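Local structure of putative xanthine dehydrogenase YAGS fad-binding subunit (Escherichia coli, 5G5G) at residues T34-A38 with P236-G240; V150-P154 with L336-T340; S303-W307 with A319-S323. The protein carries the molybdenum centre and its pterin cytosine dinucleotide in a three-chain periplasmic aldehyde oxidase, and so probably houses the site where aldehydes are oxidised. All blocks are in the same frame, centred on the assembly; numbering follows the deposited sequence.

Contact 1 (T34-A38 with P236-G240)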
loop_
_atom_site.group_PDB
_atom_site.type_symbol
_atom_site.label_atom_id
_atom_site.label_comp_id
_atom_site.label_asym_id
_atom_site.label_seq_id
_atom_site.Cartn_x
_atom_site.Cartn_y
_atom_site.Cartn_z
ATOM N N THR C 34 -15.785 5.229 -13.496
ATOM C CA THR C 34 -15.761 5.519 -14.927
ATOM C C THR C 34 -14.464 6.090 -15.459
ATOM O O THR C 34 -14.344 6.234 -16.672
ATOM C CB THR C 34 -16.968 6.322 -15.375
ATOM O OG1 THR C 34 -17.105 7.520 -14.618
ATOM C CG2 THR C 34 -18.258 5.467 -15.259
ATOM N N ALA C 35 -13.484 6.363 -14.586
ATOM C CA ALA C 35 -12.150 6.722 -15.039
ATOM C C ALA C 35 -11.502 5.420 -15.521
ATOM O O ALA C 35 -11.486 4.453 -14.746
ATOM C CB ALA C 35 -11.350 7.289 -13.861
ATOM N N ARG C 36 -10.907 5.412 -16.705
ATOM C CA ARG C 36 -10.219 4.188 -17.189
ATOM C C ARG C 36 -8.750 4.191 -16.858
ATOM O O ARG C 36 -7.998 5.093 -17.248
ATOM C CB ARG C 36 -10.365 4.012 -18.686
ATOM C CG ARG C 36 -11.772 3.967 -19.257
ATOM C CD ARG C 36 -12.624 2.887 -18.715
ATOM N NE ARG C 36 -13.927 2.967 -19.407
ATOM C CZ ARG C 36 -14.215 2.432 -20.591
ATOM N NH1 ARG C 36 -13.386 1.563 -21.175
ATOM N NH2 ARG C 36 -15.414 2.695 -21.163
ATOM N N TYR C 37 -8.333 3.090 -16.272
ATOM C CA TYR C 37 -6.926 2.753 -16.047
ATOM C C TYR C 37 -6.461 1.785 -17.151
ATOM O O TYR C 37 -7.255 1.286 -17.933
ATOM C CB TYR C 37 -6.794 2.180 -14.617
ATOM C CG TYR C 37 -7.204 3.187 -13.527
ATOM C CD1 TYR C 37 -8.527 3.327 -13.159
ATOM C CD2 TYR C 37 -6.254 3.981 -12.885
ATOM C CE1 TYR C 37 -8.951 4.259 -12.245
ATOM C CE2 TYR C 37 -6.646 4.928 -11.945
ATOM C CZ TYR C 37 -7.981 5.040 -11.603
ATOM O OH TYR C 37 -8.446 5.981 -10.675
ATOM N N ALA C 38 -5.148 1.571 -17.218
ATOM C CA ALA C 38 -4.457 0.902 -18.328
ATOM C C ALA C 38 -5.061 -0.429 -18.762
ATOM O O ALA C 38 -5.090 -0.701 -19.923
ATOM C CB ALA C 38 -3.004 0.707 -17.987
ATOM N N PRO C 236 -3.900 8.599 -18.922
ATOM C CA PRO C 236 -4.655 9.734 -18.372
ATOM C C PRO C 236 -5.014 9.572 -16.919
ATOM O O PRO C 236 -5.226 10.565 -16.226
ATOM C CB PRO C 236 -5.915 9.801 -19.290
ATOM C CG PRO C 236 -6.110 8.367 -19.732
ATOM C CD PRO C 236 -4.700 7.859 -19.936
ATOM N N TYR C 237 -5.110 8.327 -16.457
ATOM C CA TYR C 237 -5.382 7.988 -15.046
ATOM C C TYR C 237 -4.424 6.915 -14.554
ATOM O O TYR C 237 -4.263 5.875 -15.201
ATOM C CB TYR C 237 -6.842 7.543 -14.815
ATOM C CG TYR C 237 -7.796 8.613 -15.209
ATOM C CD1 TYR C 237 -7.977 9.716 -14.406
ATOM C CD2 TYR C 237 -8.442 8.569 -16.453
ATOM C CE1 TYR C 237 -8.807 10.757 -14.801
ATOM C CE2 TYR C 237 -9.251 9.616 -16.853
ATOM C CZ TYR C 237 -9.406 10.697 -16.013
ATOM O OH TYR C 237 -10.206 11.711 -16.423
ATOM N N ILE C 238 -3.779 7.184 -13.422
ATOM C CA ILE C 238 -2.735 6.326 -12.844
ATOM C C ILE C 238 -3.145 6.088 -11.403
ATOM O O ILE C 238 -3.390 7.049 -10.662
ATOM C CB ILE C 238 -1.379 7.010 -12.878
ATOM C CG1 ILE C 238 -0.943 7.143 -14.322
ATOM C CG2 ILE C 238 -0.312 6.246 -12.069
ATOM C CD1 ILE C 238 -0.539 8.485 -14.732
ATOM N N GLY C 239 -3.254 4.827 -11.020
ATOM C CA GLY C 239 -3.657 4.444 -9.724
ATOM C C GLY C 239 -2.486 4.450 -8.764
ATOM O O GLY C 239 -2.231 3.449 -8.067
ATOM N N GLY C 240 -1.835 5.615 -8.632
ATOM C CA GLY C 240 -0.713 5.751 -7.722
ATOM C C GLY C 240 0.589 5.292 -8.332
ATOM O O GLY C 240 0.612 4.422 -9.214
HETATM O O HOH W 1 -5.351 5.614 -17.649
HETATM O O HOH W 2 -3.271 3.305 -15.666
#
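The rings of Tyr237 and Tyr37 each receive an aliphatic carbon over one face. Ala35 CB stands above the middle of the Tyr237 ring, 4.0 Å from its centroid and 10° off the normal, which meets the geometry of a CH-pi contact. Arg36 O approaches the edge of the same ring, near its plane and 3.6 Å from Tyr237 CD2. A second CH-pi contact runs the other way: Tyr237 CB lies over the Tyr37 ring, 21° off the normal and shifted toward the rim. The Tyr37 edge abuts backbone, with Ile238 C in its plane and Tyr37 CE2 3.5 Å from Gly239 N. With CG anti to the carbonyl carbon (chi1 -62°), Tyr37 brings this edge to 236-240, while its OH bonds to the backbone of another protein chain.

No hydrogen bond joins the segments directly; two waters bridge them. One donates to Arg36 O at 2.7 Å and accepts from Tyr237 N. The other accepts from Ala38 N and donates to Tyr237 O at 2.8 Å. Glu191 takes the N-H of Gly239, the centre of an inverse gamma turn whose closing bond, Gly240 N to Ile238 O, is weak. The turn leads into the cofactor site, where Gly240 touches the pterin cytosine dinucleotide, and the contact joins the loop after helix 27-31 to this glycine-containing, cofactor-binding loop.

Contact 2 (V150-P154 with L336-T340)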
loop_
_atom_site.group_PDB
_atom_site.type_symbol
_atom_site.label_atom_id
_atom_site.label_comp_id
_atom_site.label_asym_id
_atom_site.label_seq_id
_atom_site.Cartn_x
_atom_site.Cartn_y
_atom_site.Cartn_z
ATOM N N VAL C 150 33.228 -1.092 1.722
ATOM C CA VAL C 150 33.062 0.129 0.925
ATOM C C VAL C 150 33.415 1.330 1.797
ATOM O O VAL C 150 32.641 1.736 2.666
ATOM C CB VAL C 150 31.624 0.269 0.367
ATOM C CG1 VAL C 150 31.543 1.477 -0.561
ATOM C CG2 VAL C 150 31.218 -0.990 -0.373
ATOM N N ASN C 151 34.570 1.921 1.561
ATOM C CA ASN C 151 34.980 3.075 2.361
ATOM C C ASN C 151 35.331 4.288 1.507
ATOM O O ASN C 151 35.855 5.253 2.023
ATOM C CB ASN C 151 36.104 2.696 3.324
ATOM C CG ASN C 151 37.154 1.870 2.653
ATOM O OD1 ASN C 151 37.791 2.314 1.702
ATOM N ND2 ASN C 151 37.300 0.630 3.097
ATOM N N GLN C 152 35.016 4.255 0.221
ATOM C CA GLN C 152 35.273 5.361 -0.707
ATOM C C GLN C 152 33.957 5.683 -1.386
ATOM O O GLN C 152 33.145 4.758 -1.579
ATOM C CB GLN C 152 36.237 4.910 -1.813
ATOM C CG GLN C 152 37.514 4.228 -1.344
ATOM C CD GLN C 152 38.429 5.238 -0.753
ATOM O OE1 GLN C 152 38.926 6.090 -1.486
ATOM N NE2 GLN C 152 38.654 5.184 0.575
ATOM N N PRO C 153 33.746 6.954 -1.808
ATOM C CA PRO C 153 32.542 7.324 -2.539
ATOM C C PRO C 153 32.555 6.905 -3.993
ATOM O O PRO C 153 33.596 6.590 -4.518
ATOM C CB PRO C 153 32.573 8.865 -2.506
ATOM C CG PRO C 153 33.985 9.214 -2.388
ATOM C CD PRO C 153 34.597 8.135 -1.556
ATOM N N PRO C 154 31.401 6.951 -4.651
ATOM C CA PRO C 154 31.467 6.741 -6.102
ATOM C C PRO C 154 32.325 7.830 -6.772
ATOM O O PRO C 154 32.390 8.953 -6.276
ATOM C CB PRO C 154 29.989 6.790 -6.535
ATOM C CG PRO C 154 29.201 6.562 -5.281
ATOM C CD PRO C 154 30.027 7.184 -4.183
ATOM N N LEU C 336 28.563 9.629 0.496
ATOM C CA LEU C 336 27.828 8.415 0.151
ATOM C C LEU C 336 28.771 7.259 -0.088
ATOM O O LEU C 336 29.889 7.435 -0.605
ATOM C CB LEU C 336 26.934 8.610 -1.101
ATOM C CG LEU C 336 25.817 9.634 -0.995
ATOM C CD1 LEU C 336 25.115 9.769 -2.350
ATOM C CD2 LEU C 336 24.854 9.261 0.130
ATOM N N ARG C 337 28.298 6.061 0.248
ATOM C CA ARG C 337 29.035 4.826 0.006
ATOM C C ARG C 337 28.066 3.846 -0.658
ATOM O O ARG C 337 26.989 3.576 -0.112
ATOM C CB ARG C 337 29.570 4.294 1.308
ATOM C CG ARG C 337 30.446 5.312 2.118
ATOM C CD ARG C 337 31.759 5.444 1.505
ATOM N NE ARG C 337 32.586 6.399 2.292
ATOM C CZ ARG C 337 32.635 7.722 2.115
ATOM N NH1 ARG C 337 31.963 8.296 1.132
ATOM N NH2 ARG C 337 33.486 8.454 2.863
ATOM N N LEU C 338 28.463 3.322 -1.815
ATOM C CA LEU C 338 27.569 2.499 -2.618
ATOM C C LEU C 338 28.110 1.072 -2.729
ATOM O O LEU C 338 29.139 0.847 -3.381
ATOM C CB LEU C 338 27.406 3.153 -4.009
ATOM C CG LEU C 338 26.441 2.403 -4.933
ATOM C CD1 LEU C 338 25.051 2.235 -4.379
ATOM C CD2 LEU C 338 26.448 3.148 -6.251
ATOM N N ALA C 339 27.432 0.123 -2.097
ATOM C CA ALA C 339 27.779 -1.298 -2.232
ATOM C C ALA C 339 27.110 -1.867 -3.463
ATOM O O ALA C 339 26.111 -1.325 -3.954
ATOM C CB ALA C 339 27.325 -2.079 -1.010
ATOM N N THR C 340 27.636 -3.013 -3.891
ATOM C CA THR C 340 26.974 -3.818 -4.913
ATOM C C THR C 340 26.143 -4.916 -4.259
ATOM O O THR C 340 26.677 -5.748 -3.542
ATOM C CB THR C 340 28.013 -4.382 -5.880
ATOM O OG1 THR C 340 28.615 -3.255 -6.508
ATOM C CG2 THR C 340 27.343 -5.241 -6.958
HETATM O O HOH W 3 30.974 4.185 -3.017
#
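Arg337 lays its side chain against the backbone of 150-154 without a clear direct hydrogen bond. Its CD is 3.5 Å from Gln152 O, and one face of the guanidinium is covered by Gln152 CA and Pro153 N, with the proline ring running alongside. A bend at chi2 (-75°) folds the chain so that Arg337 NH1 can reach back to Leu336 O, a 2.8 Å bond. That oxygen lies in the guanidinium plane, yet the donor stands well above the carbonyl plane, 63° out of it. NH1 also forms a salt bridge with Asp159, so two acceptors limit the group's rotation. Leu336 O is shared too: Pro153 CA approaches it at 3.3 Å in a CA-H...O contact.

The polar bridge between the segments is a water, donating to Gln152 O at 2.7 Å and accepting from Leu338 N at 2.9 Å.

Apolar contacts flank these bonds. Val150 places CG1 3.9 Å from Arg337 CB and its other methyl, CG2, 4.1 Å from Ala339 CB. At the far end Pro154 CG meets Leu338 CB at 4.1 Å, the two side chains crossing at about a right angle.

Arg337 and Ala339 spend their backbone bonds on strand 299-310. The loop, which follows helix 143-147, runs along the side of strand 331-340 away from 299-310, where strand 160-162, the next after the loop, pairs antiparallel.

Contact 3 (S303-W307 with A319-S323)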
loop_
_atom_site.group_PDB
_atom_site.type_symbol
_atom_site.label_atom_id
_atom_site.label_comp_id
_atom_site.label_asym_id
_atom_site.label_seq_id
_atom_site.Cartn_x
_atom_site.Cartn_y
_atom_site.Cartn_z
ATOM N N SER C 303 28.775 15.585 10.557
ATOM C CA SER C 303 29.252 14.561 9.652
ATOM C C SER C 303 28.100 13.577 9.426
ATOM O O SER C 303 27.436 13.107 10.391
ATOM C CB SER C 303 30.456 13.822 10.204
ATOM O OG SER C 303 30.808 12.657 9.409
ATOM N N HIS C 304 27.820 13.279 8.154
ATOM C CA HIS C 304 26.762 12.308 7.838
ATOM C C HIS C 304 27.286 11.435 6.694
ATOM O O HIS C 304 27.629 11.945 5.610
ATOM C CB HIS C 304 25.502 13.034 7.443
ATOM C CG HIS C 304 24.280 12.174 7.335
ATOM N ND1 HIS C 304 23.029 12.726 7.192
ATOM C CD2 HIS C 304 24.110 10.835 7.333
ATOM C CE1 HIS C 304 22.133 11.756 7.128
ATOM N NE2 HIS C 304 22.766 10.598 7.187
ATOM N N GLU C 305 27.427 10.146 6.966
ATOM C CA GLU C 305 27.794 9.185 5.906
ATOM C C GLU C 305 26.657 8.182 5.784
ATOM O O GLU C 305 26.042 7.828 6.776
ATOM C CB GLU C 305 29.111 8.505 6.201
ATOM C CG GLU C 305 30.276 9.465 6.200
ATOM C CD GLU C 305 31.622 8.811 6.358
ATOM O OE1 GLU C 305 31.714 7.707 6.920
ATOM O OE2 GLU C 305 32.614 9.418 5.888
ATOM N N SER C 306 26.355 7.777 4.566
ATOM C CA SER C 306 25.321 6.786 4.315
ATOM C C SER C 306 25.768 5.726 3.336
ATOM O O SER C 306 26.413 6.030 2.313
ATOM C CB SER C 306 24.073 7.476 3.781
ATOM O OG SER C 306 22.992 6.548 3.711
ATOM N N TRP C 307 25.471 4.490 3.692
ATOM C CA TRP C 307 25.701 3.321 2.838
ATOM C C TRP C 307 24.351 2.823 2.318
ATOM O O TRP C 307 23.382 2.728 3.060
ATOM C CB TRP C 307 26.341 2.202 3.657
ATOM C CG TRP C 307 27.793 2.323 3.865
ATOM C CD1 TRP C 307 28.763 1.644 3.223
ATOM C CD2 TRP C 307 28.454 3.143 4.854
ATOM N NE1 TRP C 307 30.018 2.038 3.711
ATOM C CE2 TRP C 307 29.832 2.932 4.724
ATOM C CE3 TRP C 307 27.998 4.063 5.807
ATOM C CZ2 TRP C 307 30.791 3.631 5.535
ATOM C CZ3 TRP C 307 28.927 4.761 6.589
ATOM C CH2 TRP C 307 30.288 4.547 6.439
ATOM N N ALA C 319 20.991 9.910 0.861
ATOM C CA ALA C 319 20.537 10.207 2.210
ATOM C C ALA C 319 21.316 11.277 3.008
ATOM O O ALA C 319 20.927 11.560 4.118
ATOM C CB ALA C 319 20.465 8.913 3.007
ATOM N N VAL C 320 22.344 11.884 2.440
ATOM C CA VAL C 320 23.148 12.868 3.191
ATOM C C VAL C 320 22.908 14.265 2.686
ATOM O O VAL C 320 23.358 15.211 3.301
ATOM C CB VAL C 320 24.639 12.529 3.178
ATOM C CG1 VAL C 320 24.849 11.118 3.696
ATOM C CG2 VAL C 320 25.229 12.662 1.789
ATOM N N GLN C 321 22.211 14.416 1.560
ATOM C CA GLN C 321 22.079 15.758 0.972
ATOM C C GLN C 321 21.439 16.764 1.893
ATOM O O GLN C 321 21.932 17.899 1.971
ATOM C CB GLN C 321 21.328 15.779 -0.378
ATOM C CG GLN C 321 20.926 17.223 -0.801
ATOM C CD GLN C 321 20.171 17.298 -2.130
ATOM O OE1 GLN C 321 20.728 17.717 -3.158
ATOM N NE2 GLN C 321 18.897 16.898 -2.107
ATOM N N GLN C 322 20.359 16.411 2.597
ATOM C CA GLN C 322 19.697 17.384 3.446
ATOM C C GLN C 322 20.604 17.888 4.531
ATOM O O GLN C 322 20.458 19.036 4.981
ATOM C CB GLN C 322 18.426 16.876 4.131
ATOM C CG GLN C 322 18.614 15.945 5.306
ATOM C CD GLN C 322 19.005 14.549 4.866
ATOM O OE1 GLN C 322 18.240 13.909 4.139
ATOM N NE2 GLN C 322 20.142 14.054 5.341
ATOM N N SER C 323 21.549 17.063 4.928
ATOM C CA SER C 323 22.455 17.456 5.998
ATOM C C SER C 323 23.433 18.547 5.567
ATOM O O SER C 323 24.140 19.129 6.431
ATOM C CB SER C 323 23.202 16.231 6.532
ATOM O OG SER C 323 22.269 15.311 7.044
#
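His304 and Ser306 point from strand 299-310 into the connection that leads to its parallel neighbour, strand 331-340, and the segment 319-323 of that connection folds back over them. The His304 ring carries the contact. With CG anti to the backbone N (chi1 -169°), the ring reaches across to Ser323, where ND1 meets OG at 2.7 Å in a nearly straight hydrogen bond (172°), the hydroxyl near the ring plane; either atom could be the donor. Over one face lies Val320 CG1, 3.9 Å from the ring centroid and 19° off the normal, a CH-pi contact displaced toward the rim.

The Ser323 hydroxyl is itself gripped by Gln322, whose NE2 donates to it at 3.0 Å with OG in the amide plane. The same NE2 also donates to Ala319 O (2.9 Å), approaching from above the carbonyl plane. This second-shell amide thus helps to position the hydroxyl that His304 uses. The arrangement belongs to the face of a mixed beta sheet: His304 NE2 reaches Gln287 on the antiparallel strand 285-293, while helix 354-372 and Phe439 of strand 429-441 pack against Gln322. A leucine in place of His304 would probably leave Ser323 OG and Gln287 OE1 without the imidazole that bridges them.

Further along the strand, Ser306 OG lies 3.5 Å from Ala319 CB, while Ser306 CB is 3.7 Å from Val320 CG1.

How the contacts relate
Contacts 2 and 3 are neighbours, with centres 12 Å apart, whereas contact 1 lies across the chain's centre, its own centre 40 Å from that of contact 2 and 37 Å from that of contact 3. Contacts 2 and 3 share the mixed sheet in which strands 299-310 and 331-340 run side by side: Arg337 N bonds to Ser306 O (2.8 Å), and Val150 O to Trp307 NE1 (2.8 Å). Along the chain, contact 3 nests inside the loop closed by contact 2, the segments of contacts 1 and 2 alternate, and contact 1 closes before contact 3 opens. Contact 1 lies at the cofactor-binding loop, more than 20 Å from that sheet contact pair between nearest atoms.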